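Hydrazine synthase subunit alpha (Candidatus Kuenenia stuttgartiensis, PDB 5C2V) catalyses, as the alpha subunit of hydrazine synthase, the condensation of hydroxylamine with ammonia to give hydrazine, and binds two heme c groups. Local coordinates at residues Q31-Q36 / I59-L64; T84-K89 / K391-W396; I129-G134 / P231-D236; Y341-D346 / P385-V390. All blocks are in the same frame, centred on the assembly; numbering follows the deposited sequence.

Contact 1 of 4, residues Q31-Q36 / I59-L64; sequences QILFTQ and IVLFDL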
# COMPACT_ATOMS: atom_id res chain seq x y z
N GLN D 31 9.00 -10.58 -44.37
CA GLN D 31 9.83 -11.49 -43.58
C GLN D 31 10.03 -10.99 -42.14
O GLN D 31 10.05 -9.79 -41.89
CB GLN D 31 11.20 -11.69 -44.25
CG GLN D 31 11.17 -12.53 -45.52
CD GLN D 31 12.56 -12.81 -46.08
OE1 GLN D 31 13.57 -12.35 -45.53
NE2 GLN D 31 12.62 -13.56 -47.17
N ILE D 32 10.18 -11.93 -41.21
CA ILE D 32 10.39 -11.58 -39.81
C ILE D 32 11.49 -12.41 -39.15
O ILE D 32 11.71 -13.56 -39.50
CB ILE D 32 9.09 -11.74 -38.98
CG1 ILE D 32 8.63 -13.20 -38.97
CG2 ILE D 32 7.98 -10.84 -39.51
CD1 ILE D 32 7.42 -13.45 -38.10
N LEU D 33 12.18 -11.80 -38.19
CA LEU D 33 13.18 -12.50 -37.39
C LEU D 33 12.64 -12.74 -35.99
O LEU D 33 12.01 -11.85 -35.41
CB LEU D 33 14.48 -11.70 -37.31
CG LEU D 33 15.36 -11.58 -38.56
CD1 LEU D 33 16.39 -10.48 -38.36
CD2 LEU D 33 16.03 -12.90 -38.87
N PHE D 34 12.87 -13.92 -35.43
CA PHE D 34 12.47 -14.16 -34.05
C PHE D 34 13.28 -15.25 -33.35
O PHE D 34 13.95 -16.06 -34.00
CB PHE D 34 10.97 -14.49 -33.97
CG PHE D 34 10.57 -15.73 -34.70
CD1 PHE D 34 10.53 -16.96 -34.05
CD2 PHE D 34 10.21 -15.68 -36.04
CE1 PHE D 34 10.15 -18.10 -34.73
CE2 PHE D 34 9.83 -16.82 -36.72
CZ PHE D 34 9.80 -18.04 -36.06
N THR D 35 13.21 -15.26 -32.03
CA THR D 35 13.95 -16.19 -31.20
C THR D 35 13.11 -17.40 -30.80
O THR D 35 11.96 -17.26 -30.38
CB THR D 35 14.47 -15.51 -29.91
OG1 THR D 35 15.22 -14.34 -30.26
CG2 THR D 35 15.35 -16.46 -29.11
N GLN D 36 13.70 -18.58 -30.95
CA GLN D 36 13.09 -19.82 -30.49
C GLN D 36 13.89 -20.39 -29.33
O GLN D 36 15.10 -20.62 -29.45
CB GLN D 36 13.00 -20.85 -31.62
CG GLN D 36 12.02 -20.48 -32.72
CD GLN D 36 11.93 -21.55 -33.79
OE1 GLN D 36 12.90 -22.26 -34.06
NE2 GLN D 36 10.77 -21.67 -34.41
N ILE D 59 18.17 -18.10 -33.25
CA ILE D 59 17.51 -16.99 -33.93
C ILE D 59 17.19 -17.40 -35.36
O ILE D 59 18.07 -17.87 -36.09
CB ILE D 59 18.37 -15.72 -33.93
CG1 ILE D 59 18.71 -15.31 -32.50
CG2 ILE D 59 17.67 -14.59 -34.66
CD1 ILE D 59 19.50 -14.04 -32.40
N VAL D 60 15.94 -17.22 -35.77
CA VAL D 60 15.50 -17.69 -37.08
C VAL D 60 14.80 -16.63 -37.92
O VAL D 60 14.22 -15.67 -37.39
CB VAL D 60 14.56 -18.90 -36.93
CG1 VAL D 60 15.30 -20.09 -36.34
CG2 VAL D 60 13.36 -18.54 -36.07
N LEU D 61 14.86 -16.83 -39.23
CA LEU D 61 14.19 -15.97 -40.20
C LEU D 61 13.04 -16.71 -40.87
O LEU D 61 13.20 -17.85 -41.32
CB LEU D 61 15.19 -15.47 -41.25
CG LEU D 61 14.64 -14.64 -42.42
CD1 LEU D 61 13.95 -13.39 -41.91
CD2 LEU D 61 15.76 -14.29 -43.39
N PHE D 62 11.89 -16.05 -40.95
CA PHE D 62 10.68 -16.68 -41.46
C PHE D 62 9.99 -15.80 -42.50
O PHE D 62 9.77 -14.61 -42.28
CB PHE D 62 9.72 -16.99 -40.31
CG PHE D 62 8.37 -17.49 -40.75
CD1 PHE D 62 8.20 -18.80 -41.14
CD2 PHE D 62 7.27 -16.64 -40.75
CE1 PHE D 62 6.96 -19.26 -41.55
CE2 PHE D 62 6.03 -17.09 -41.15
CZ PHE D 62 5.87 -18.41 -41.55
N ASP D 63 9.65 -16.40 -43.64
CA ASP D 63 8.95 -15.69 -44.71
C ASP D 63 7.44 -15.84 -44.55
O ASP D 63 6.93 -16.95 -44.43
CB ASP D 63 9.41 -16.21 -46.07
CG ASP D 63 8.82 -15.41 -47.22
OD1 ASP D 63 7.70 -15.74 -47.67
OD2 ASP D 63 9.48 -14.45 -47.68
N LEU D 64 6.73 -14.72 -44.55
CA LEU D 64 5.30 -14.71 -44.28
C LEU D 64 4.47 -15.23 -45.45
O LEU D 64 3.28 -15.48 -45.31
CB LEU D 64 4.84 -13.29 -43.91
CG LEU D 64 5.64 -12.58 -42.81
CD1 LEU D 64 5.05 -11.21 -42.52
CD2 LEU D 64 5.69 -13.43 -41.55
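Segments Gln31-Gln36 and Ile59-Leu64 lie on neighbouring antiparallel strands in one blade of the six-bladed beta-propeller. Two hydrogen-bonded pairs hold them. In the first, Ile32 N reaches Phe62 O at 2.9 Å and Phe62 N reaches Ile32 O at 2.9 Å. In the second, Phe34 N lies 3.0 Å from Val60 O and Val60 N 2.9 Å from Phe34 O.

Ile32, Phe34, Val60 and Phe62 share one face of the sheet. The Phe34 ring carbon CG sits between its backbone N and carbonyl carbon (chi1 62°), which brings the ring over Val60. Val60 CG2 lies under one ring face, 3.6 Å from the Phe34 centroid, a CH-pi contact. At the ring edge, Phe34 CE2 meets Phe62 CB at 3.6 Å.

The other face carries Leu33, whose CD2 touches Leu61 CB at 3.6 Å. Beyond it, extended Gln31 offers NE2 to Asp63 OD2 in a weak hydrogen bond of 3.3 Å, amide and carboxylate planes 81° apart. Asp63 OD1 takes the backbone N of Asn65 and of Thr66. The pairing therefore rests on main-chain bonds and apolar cover, and its side-chain polar link, at the partly exposed end, is weak.

Contact 2 of 4, residues T84-K89 / K391-W396; sequences TYWDGK and KYKPRW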
# COMPACT_ATOMS: atom_id res chain seq x y z
N THR D 84 17.07 -5.39 -35.70
CA THR D 84 17.39 -5.14 -37.10
C THR D 84 18.06 -3.78 -37.31
O THR D 84 17.83 -2.84 -36.56
CB THR D 84 16.13 -5.21 -37.99
OG1 THR D 84 15.26 -4.12 -37.68
CG2 THR D 84 15.39 -6.52 -37.79
N TYR D 85 18.90 -3.70 -38.33
CA TYR D 85 19.56 -2.45 -38.70
C TYR D 85 18.55 -1.54 -39.40
O TYR D 85 17.39 -1.91 -39.58
CB TYR D 85 20.77 -2.72 -39.59
CG TYR D 85 21.77 -1.58 -39.67
CD1 TYR D 85 22.49 -1.18 -38.55
CD2 TYR D 85 22.01 -0.92 -40.87
CE1 TYR D 85 23.41 -0.15 -38.62
CE2 TYR D 85 22.92 0.12 -40.95
CZ TYR D 85 23.62 0.49 -39.82
OH TYR D 85 24.54 1.52 -39.90
N TRP D 86 19.00 -0.35 -39.79
CA TRP D 86 18.11 0.64 -40.37
C TRP D 86 17.56 0.22 -41.73
O TRP D 86 16.38 0.42 -42.02
CB TRP D 86 18.83 1.99 -40.49
CG TRP D 86 19.54 2.39 -39.23
CD1 TRP D 86 20.88 2.36 -39.00
CD2 TRP D 86 18.93 2.88 -38.03
NE1 TRP D 86 21.15 2.81 -37.73
CE2 TRP D 86 19.97 3.13 -37.11
CE3 TRP D 86 17.61 3.13 -37.63
CZ2 TRP D 86 19.74 3.62 -35.83
CZ3 TRP D 86 17.38 3.61 -36.36
CH2 TRP D 86 18.44 3.85 -35.47
N ASP D 87 18.42 -0.36 -42.56
CA ASP D 87 18.01 -0.78 -43.91
C ASP D 87 17.30 -2.13 -43.91
O ASP D 87 16.54 -2.43 -44.83
CB ASP D 87 19.23 -0.83 -44.83
CG ASP D 87 20.28 -1.81 -44.35
OD1 ASP D 87 20.28 -2.14 -43.15
OD2 ASP D 87 21.11 -2.24 -45.18
N GLY D 88 17.55 -2.93 -42.89
CA GLY D 88 16.93 -4.25 -42.78
C GLY D 88 17.70 -5.35 -43.48
O GLY D 88 17.16 -6.44 -43.71
N LYS D 89 18.96 -5.08 -43.83
CA LYS D 89 19.80 -6.10 -44.46
C LYS D 89 20.74 -6.79 -43.46
O LYS D 89 21.47 -7.70 -43.83
CB LYS D 89 20.62 -5.47 -45.59
CG LYS D 89 19.77 -4.95 -46.74
CD LYS D 89 18.88 -6.04 -47.29
CE LYS D 89 17.74 -5.47 -48.12
NZ LYS D 89 18.24 -4.56 -49.19
N LYS D 391 13.86 1.21 -41.09
CA LYS D 391 13.54 2.04 -39.94
C LYS D 391 14.08 3.45 -40.09
O LYS D 391 15.24 3.64 -40.45
CB LYS D 391 14.10 1.41 -38.66
CG LYS D 391 13.45 0.10 -38.28
CD LYS D 391 14.10 -0.48 -37.04
CE LYS D 391 13.43 -1.78 -36.64
NZ LYS D 391 14.10 -2.39 -35.46
N TYR D 392 13.24 4.44 -39.80
CA TYR D 392 13.68 5.82 -39.80
C TYR D 392 14.64 6.04 -38.64
O TYR D 392 14.53 5.38 -37.60
CB TYR D 392 12.49 6.77 -39.69
CG TYR D 392 12.82 8.20 -40.05
CD1 TYR D 392 12.98 8.59 -41.37
CD2 TYR D 392 12.99 9.17 -39.06
CE1 TYR D 392 13.29 9.89 -41.71
CE2 TYR D 392 13.30 10.47 -39.39
CZ TYR D 392 13.45 10.83 -40.71
OH TYR D 392 13.75 12.13 -41.04
N LYS D 393 15.59 6.96 -38.81
CA LYS D 393 16.59 7.20 -37.79
C LYS D 393 16.20 8.35 -36.88
O LYS D 393 15.85 9.44 -37.35
CB LYS D 393 17.95 7.49 -38.44
CG LYS D 393 18.59 6.28 -39.10
CD LYS D 393 19.85 6.66 -39.85
CE LYS D 393 20.44 5.47 -40.58
NZ LYS D 393 21.90 5.63 -40.82
N PRO D 394 16.26 8.12 -35.56
CA PRO D 394 16.01 9.17 -34.56
C PRO D 394 17.15 10.17 -34.50
O PRO D 394 18.26 9.88 -34.94
CB PRO D 394 15.90 8.39 -33.24
CG PRO D 394 15.71 6.95 -33.64
CD PRO D 394 16.44 6.80 -34.93
N ARG D 395 16.87 11.35 -33.96
CA ARG D 395 17.87 12.40 -33.83
C ARG D 395 19.01 11.96 -32.91
O ARG D 395 18.78 11.24 -31.94
CB ARG D 395 17.22 13.68 -33.28
CG ARG D 395 15.94 14.05 -34.01
CD ARG D 395 15.06 14.97 -33.19
NE ARG D 395 13.77 15.18 -33.84
CZ ARG D 395 13.09 16.32 -33.79
NH1 ARG D 395 13.57 17.36 -33.13
NH2 ARG D 395 11.92 16.42 -34.41
N TRP D 396 20.23 12.38 -33.22
CA TRP D 396 21.36 12.08 -32.35
C TRP D 396 21.77 13.32 -31.58
O TRP D 396 22.03 14.38 -32.16
CB TRP D 396 22.54 11.50 -33.14
CG TRP D 396 23.21 12.45 -34.09
CD1 TRP D 396 22.81 12.75 -35.36
CD2 TRP D 396 24.41 13.19 -33.85
NE1 TRP D 396 23.69 13.65 -35.92
CE2 TRP D 396 24.67 13.94 -35.02
CE3 TRP D 396 25.28 13.31 -32.76
CZ2 TRP D 396 25.78 14.79 -35.13
CZ3 TRP D 396 26.37 14.15 -32.87
CH2 TRP D 396 26.61 14.87 -34.05
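The side chain of Trp86 leaves its backbone with CG anti to the carbonyl carbon (chi1 -49°), and Lys393 runs out almost fully extended, which lays the lysine chain across the indole face at about a right angle. The contact lies in the six-bladed beta-propeller domain. It joins the loop Thr84-Lys89, between two strands of one blade, to the chain Lys391-Trp396, which follows the strand 381-387 that completes another blade.

Lys393 lies over one face of the indole. Its CE is 3.6 Å from the centroid of the five-membered ring of Trp86, a CH-pi contact. Its CG lies over the same face near the ring fusion, 3.6 Å from Trp86 CD2. The ammonium NZ is farther off-centre, 4.3 Å from that five-membered ring centroid, and makes a cation-pi interaction. NZ is also hydrogen-bonded to Ile136 O. At the far end of the indole, Trp86 CH2 touches Pro394 CD at 3.6 Å.

The backbone adds one firm bond, Lys391 N to Trp86 O at 2.8 Å. Beyond the contact, Arg20 of the gamma subunit binds Lys393 O, so the outgoing chain also meets the neighbouring subunit. The extended Lys391 takes its ammonium to Tyr341 OH, its stronger partner, and also to the side chain of Thr84, where Lys391 NZ makes a weak hydrogen bond of 3.0 Å to Thr84 OG1.

Contact 3 of 4, residues I129-G134 / P231-D236; sequences IYYAAG and PWLTPD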
# COMPACT_ATOMS: atom_id res chain seq x y z
N ILE D 129 20.96 -2.55 -29.39
CA ILE D 129 20.20 -1.76 -30.35
C ILE D 129 21.12 -0.80 -31.09
O ILE D 129 22.18 -0.43 -30.59
CB ILE D 129 19.06 -0.94 -29.69
CG1 ILE D 129 19.63 0.01 -28.63
CG2 ILE D 129 18.01 -1.86 -29.08
CD1 ILE D 129 18.60 0.95 -28.04
N TYR D 130 20.70 -0.39 -32.28
CA TYR D 130 21.47 0.57 -33.06
C TYR D 130 20.99 1.99 -32.79
O TYR D 130 19.79 2.27 -32.83
CB TYR D 130 21.38 0.27 -34.56
CG TYR D 130 22.07 -1.01 -34.97
CD1 TYR D 130 23.45 -1.13 -34.90
CD2 TYR D 130 21.34 -2.10 -35.43
CE1 TYR D 130 24.09 -2.29 -35.28
CE2 TYR D 130 21.97 -3.27 -35.82
CZ TYR D 130 23.35 -3.36 -35.73
OH TYR D 130 23.98 -4.52 -36.11
N TYR D 131 21.93 2.87 -32.50
CA TYR D 131 21.64 4.29 -32.35
C TYR D 131 22.51 5.05 -33.33
O TYR D 131 23.73 5.01 -33.23
CB TYR D 131 21.91 4.75 -30.92
CG TYR D 131 21.55 6.20 -30.67
CD1 TYR D 131 20.23 6.62 -30.70
CD2 TYR D 131 22.53 7.14 -30.39
CE1 TYR D 131 19.89 7.94 -30.47
CE2 TYR D 131 22.21 8.46 -30.16
CZ TYR D 131 20.89 8.86 -30.20
OH TYR D 131 20.56 10.17 -29.97
N ALA D 132 21.90 5.77 -34.25
CA ALA D 132 22.69 6.35 -35.31
C ALA D 132 23.16 7.74 -34.88
O ALA D 132 22.39 8.69 -34.82
CB ALA D 132 21.89 6.42 -36.59
N ALA D 133 24.46 7.82 -34.60
CA ALA D 133 25.07 9.02 -34.06
C ALA D 133 26.09 9.57 -35.04
O ALA D 133 27.16 8.99 -35.23
CB ALA D 133 25.72 8.73 -32.72
N GLY D 134 25.76 10.70 -35.65
CA GLY D 134 26.58 11.24 -36.72
C GLY D 134 26.42 10.43 -37.99
O GLY D 134 27.12 10.66 -38.98
N PRO D 231 16.98 -1.62 -23.47
CA PRO D 231 17.07 -0.29 -24.06
C PRO D 231 16.34 -0.20 -25.41
O PRO D 231 16.32 -1.17 -26.16
CB PRO D 231 18.57 -0.08 -24.24
CG PRO D 231 19.10 -1.45 -24.45
CD PRO D 231 18.26 -2.36 -23.60
N TRP D 232 15.76 0.96 -25.70
CA TRP D 232 15.05 1.17 -26.95
C TRP D 232 15.16 2.64 -27.36
O TRP D 232 15.93 3.40 -26.76
CB TRP D 232 13.58 0.74 -26.83
CG TRP D 232 12.91 0.44 -28.14
CD1 TRP D 232 11.83 1.07 -28.67
CD2 TRP D 232 13.29 -0.57 -29.08
NE1 TRP D 232 11.51 0.52 -29.89
CE2 TRP D 232 12.39 -0.49 -30.16
CE3 TRP D 232 14.31 -1.53 -29.12
CZ2 TRP D 232 12.47 -1.34 -31.27
CZ3 TRP D 232 14.38 -2.37 -30.22
CH2 TRP D 232 13.47 -2.27 -31.28
N LEU D 233 14.40 3.05 -28.37
CA LEU D 233 14.51 4.40 -28.91
C LEU D 233 13.27 5.26 -28.64
O LEU D 233 12.14 4.81 -28.83
CB LEU D 233 14.78 4.35 -30.41
CG LEU D 233 16.01 3.55 -30.85
CD1 LEU D 233 16.11 3.50 -32.36
CD2 LEU D 233 17.27 4.14 -30.24
N THR D 234 13.51 6.49 -28.21
CA THR D 234 12.44 7.48 -28.06
C THR D 234 12.27 8.23 -29.37
O THR D 234 13.22 8.36 -30.14
CB THR D 234 12.73 8.47 -26.92
OG1 THR D 234 13.81 9.34 -27.30
CG2 THR D 234 13.10 7.74 -25.64
N PRO D 235 11.05 8.73 -29.64
CA PRO D 235 10.79 9.48 -30.88
C PRO D 235 11.63 10.75 -31.00
O PRO D 235 11.84 11.23 -32.11
CB PRO D 235 9.30 9.81 -30.79
CG PRO D 235 8.74 8.76 -29.88
CD PRO D 235 9.81 8.51 -28.87
N ASP D 236 12.08 11.29 -29.87
CA ASP D 236 12.92 12.49 -29.88
C ASP D 236 14.42 12.17 -29.83
O ASP D 236 15.25 13.07 -29.72
CB ASP D 236 12.55 13.42 -28.73
CG ASP D 236 12.25 12.68 -27.44
OD1 ASP D 236 13.08 11.85 -27.02
OD2 ASP D 236 11.19 12.95 -26.85
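Ile129 is the tight point of this contact. Its side chain sets out toward segment Pro231-Asp236, and both of its branches press on the backbone there. CG2 of Ile129 lies 3.4 Å from Pro231 O. The other branch is turned between the backbone N and the carbonyl carbon (chi1 59°), and carries Ile129 CD1 to 3.7 Å from Trp232 N. The same CD1 meets Pro231 CB at 3.9 Å. CG2 in turn touches the six-membered part of the Trp232 indole, with CE3 at 3.7 Å, approaching obliquely. Ile129 is thus wedged between a proline ring, a peptide group and an indole by van der Waals contact.

The looser side lies along Leu233. Leu233 is partly exposed, unlike buried Ile129 and Pro231. It reaches across with its two methyls. Leu233 CD2 comes to the edge of the Tyr131 ring, near its plane, 3.9 Å from Tyr131 CD1. The methyl CD1 of Leu233 lies 3.9 Å from Tyr130 O. The phenol oxygen of Tyr131 is held outside the contact, at Gly237 O and Ile397 N. Pro394 also packs on Leu233.

The axes of the short strands 129-131 and 231-233 come within 7.7 Å and diverge by 43°. Side chains fill the gap, and the main chains share no sheet. Within this chain each strand lies at the edge of its own antiparallel sheet. This is consistent with the packing of the innermost strands of two successive blades in a beta-propeller.

Contact 4 of 4, residues Y341-D346 / P385-V390; sequences YPLPDD and PAPVYV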
# COMPACT_ATOMS: atom_id res chain seq x y z
N TYR D 341 5.84 -5.94 -30.40
CA TYR D 341 6.56 -5.17 -31.41
C TYR D 341 5.63 -4.33 -32.30
O TYR D 341 5.13 -4.83 -33.31
CB TYR D 341 7.42 -6.07 -32.28
CG TYR D 341 8.60 -5.34 -32.87
CD1 TYR D 341 8.47 -4.60 -34.04
CD2 TYR D 341 9.84 -5.37 -32.25
CE1 TYR D 341 9.54 -3.91 -34.57
CE2 TYR D 341 10.92 -4.69 -32.78
CZ TYR D 341 10.76 -3.97 -33.94
OH TYR D 341 11.83 -3.29 -34.47
N PRO D 342 5.39 -3.07 -31.91
CA PRO D 342 4.54 -2.16 -32.69
C PRO D 342 5.10 -1.90 -34.09
O PRO D 342 6.31 -1.85 -34.28
CB PRO D 342 4.54 -0.87 -31.86
CG PRO D 342 5.08 -1.25 -30.52
CD PRO D 342 6.01 -2.39 -30.76
N LEU D 343 4.20 -1.73 -35.06
CA LEU D 343 4.60 -1.40 -36.43
C LEU D 343 4.10 -0.01 -36.81
O LEU D 343 3.08 0.45 -36.30
CB LEU D 343 4.06 -2.43 -37.42
CG LEU D 343 4.78 -3.78 -37.54
CD1 LEU D 343 4.10 -4.65 -38.59
CD2 LEU D 343 6.25 -3.58 -37.87
N PRO D 344 4.83 0.67 -37.72
CA PRO D 344 4.42 1.97 -38.28
C PRO D 344 3.08 1.91 -39.00
O PRO D 344 2.48 2.95 -39.28
CB PRO D 344 5.56 2.29 -39.25
CG PRO D 344 6.74 1.59 -38.69
CD PRO D 344 6.20 0.31 -38.12
N ASP D 345 2.61 0.70 -39.29
CA ASP D 345 1.33 0.49 -39.96
C ASP D 345 0.20 0.45 -38.94
O ASP D 345 -0.94 0.13 -39.29
CB ASP D 345 1.35 -0.80 -40.77
CG ASP D 345 2.57 -0.91 -41.67
OD1 ASP D 345 3.05 0.14 -42.14
OD2 ASP D 345 3.04 -2.04 -41.90
N ASP D 346 0.55 0.74 -37.69
CA ASP D 346 -0.35 0.64 -36.54
C ASP D 346 -0.74 -0.81 -36.28
O ASP D 346 -1.80 -1.09 -35.72
CB ASP D 346 -1.60 1.50 -36.74
CG ASP D 346 -1.28 2.97 -36.85
OD1 ASP D 346 -0.23 3.39 -36.34
OD2 ASP D 346 -2.08 3.71 -37.46
N PRO D 385 9.65 -11.29 -31.57
CA PRO D 385 9.53 -11.07 -33.02
C PRO D 385 10.12 -9.73 -33.45
O PRO D 385 9.83 -8.70 -32.84
CB PRO D 385 8.02 -11.11 -33.25
CG PRO D 385 7.44 -10.64 -31.97
CD PRO D 385 8.36 -11.14 -30.88
N ALA D 386 10.93 -9.75 -34.50
CA ALA D 386 11.54 -8.53 -35.03
C ALA D 386 11.42 -8.50 -36.55
O ALA D 386 12.32 -8.97 -37.24
CB ALA D 386 12.99 -8.42 -34.59
N PRO D 387 10.31 -7.96 -37.06
CA PRO D 387 10.03 -7.93 -38.50
C PRO D 387 11.06 -7.10 -39.26
O PRO D 387 11.59 -6.13 -38.72
CB PRO D 387 8.65 -7.29 -38.58
CG PRO D 387 8.56 -6.45 -37.35
CD PRO D 387 9.29 -7.22 -36.29
N VAL D 388 11.34 -7.47 -40.51
CA VAL D 388 12.30 -6.72 -41.31
C VAL D 388 11.59 -5.61 -42.08
O VAL D 388 10.52 -5.80 -42.65
CB VAL D 388 13.09 -7.64 -42.28
CG1 VAL D 388 13.66 -8.84 -41.53
CG2 VAL D 388 12.23 -8.12 -43.44
N TYR D 389 12.20 -4.42 -42.04
CA TYR D 389 11.70 -3.24 -42.73
C TYR D 389 12.68 -2.09 -42.51
O TYR D 389 13.52 -2.15 -41.61
CB TYR D 389 10.30 -2.84 -42.25
CG TYR D 389 10.23 -2.34 -40.82
CD1 TYR D 389 10.12 -3.22 -39.76
CD2 TYR D 389 10.25 -0.98 -40.54
CE1 TYR D 389 10.04 -2.77 -38.45
CE2 TYR D 389 10.18 -0.51 -39.24
CZ TYR D 389 10.07 -1.41 -38.20
OH TYR D 389 10.00 -0.95 -36.91
N VAL D 390 12.56 -1.05 -43.32
CA VAL D 390 13.45 0.10 -43.20
C VAL D 390 12.99 1.01 -42.07
O VAL D 390 11.87 1.52 -42.09
CB VAL D 390 13.53 0.89 -44.51
CG1 VAL D 390 14.46 2.08 -44.36
CG2 VAL D 390 13.98 -0.01 -45.65
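The chain of Tyr341-Pro344 runs nearly alongside that of Pro385-Tyr389, 23° apart in end-to-end direction, and the first segment bends into a type I turn from Leu343 to Asp346. The two main chains are not hydrogen-bonded to each other; the side chains of Tyr341, Leu343 and Pro344 make the contact.

Tyr341 is central. With its CG set away from the backbone N (chi1 -154°), the ring lies across Pro387. Pro387 CD sits over one ring face, 3.9 Å from the Tyr341 centroid, a CH-pi contact displaced toward the rim. Pro385 O comes obliquely to the same ring, 3.4 Å from Tyr341 CD2. At the edge of the Tyr341 ring, near its plane, comes Tyr389 OH, 3.8 Å from Tyr341 CE1.

Leu343 fills the corner between them. Its CD2 meets Pro387 CG at 3.7 Å and Tyr389 CE1 at 3.9 Å. Pro344 completes the patch, its CG 4.1 Å from Tyr389 CE2. Proline and tyrosine surfaces dominate, and the touching residues are all buried.

Within this chain, strands 336-342 and 381-387 lie at the edges of two propeller sheets. Lys290 of strand 285-291 touches Tyr341, Trp362 of strand 359-364 touches Leu343, and Ile32 of strand 31-37 backs Pro387.

In the fold
From the N terminus, contact 1 closes first, a short local loop within one blade. Contact 2 then joins the loop at 84-89 to the chain at 391-396, enclosing about 300 residues. Contacts 3 and 4 both nest inside that span, one after the other, and each packs one propeller sheet against another. Strand 381-387 of contact 4 pairs with strand 31-37 of contact 1, so the end of the propeller chain completes the blade begun at its start, as in the Velcro closure of other beta-propellers. Contact 2 touches all three others, and contact 3 meets contact 4 where Trp232 packs on Tyr341.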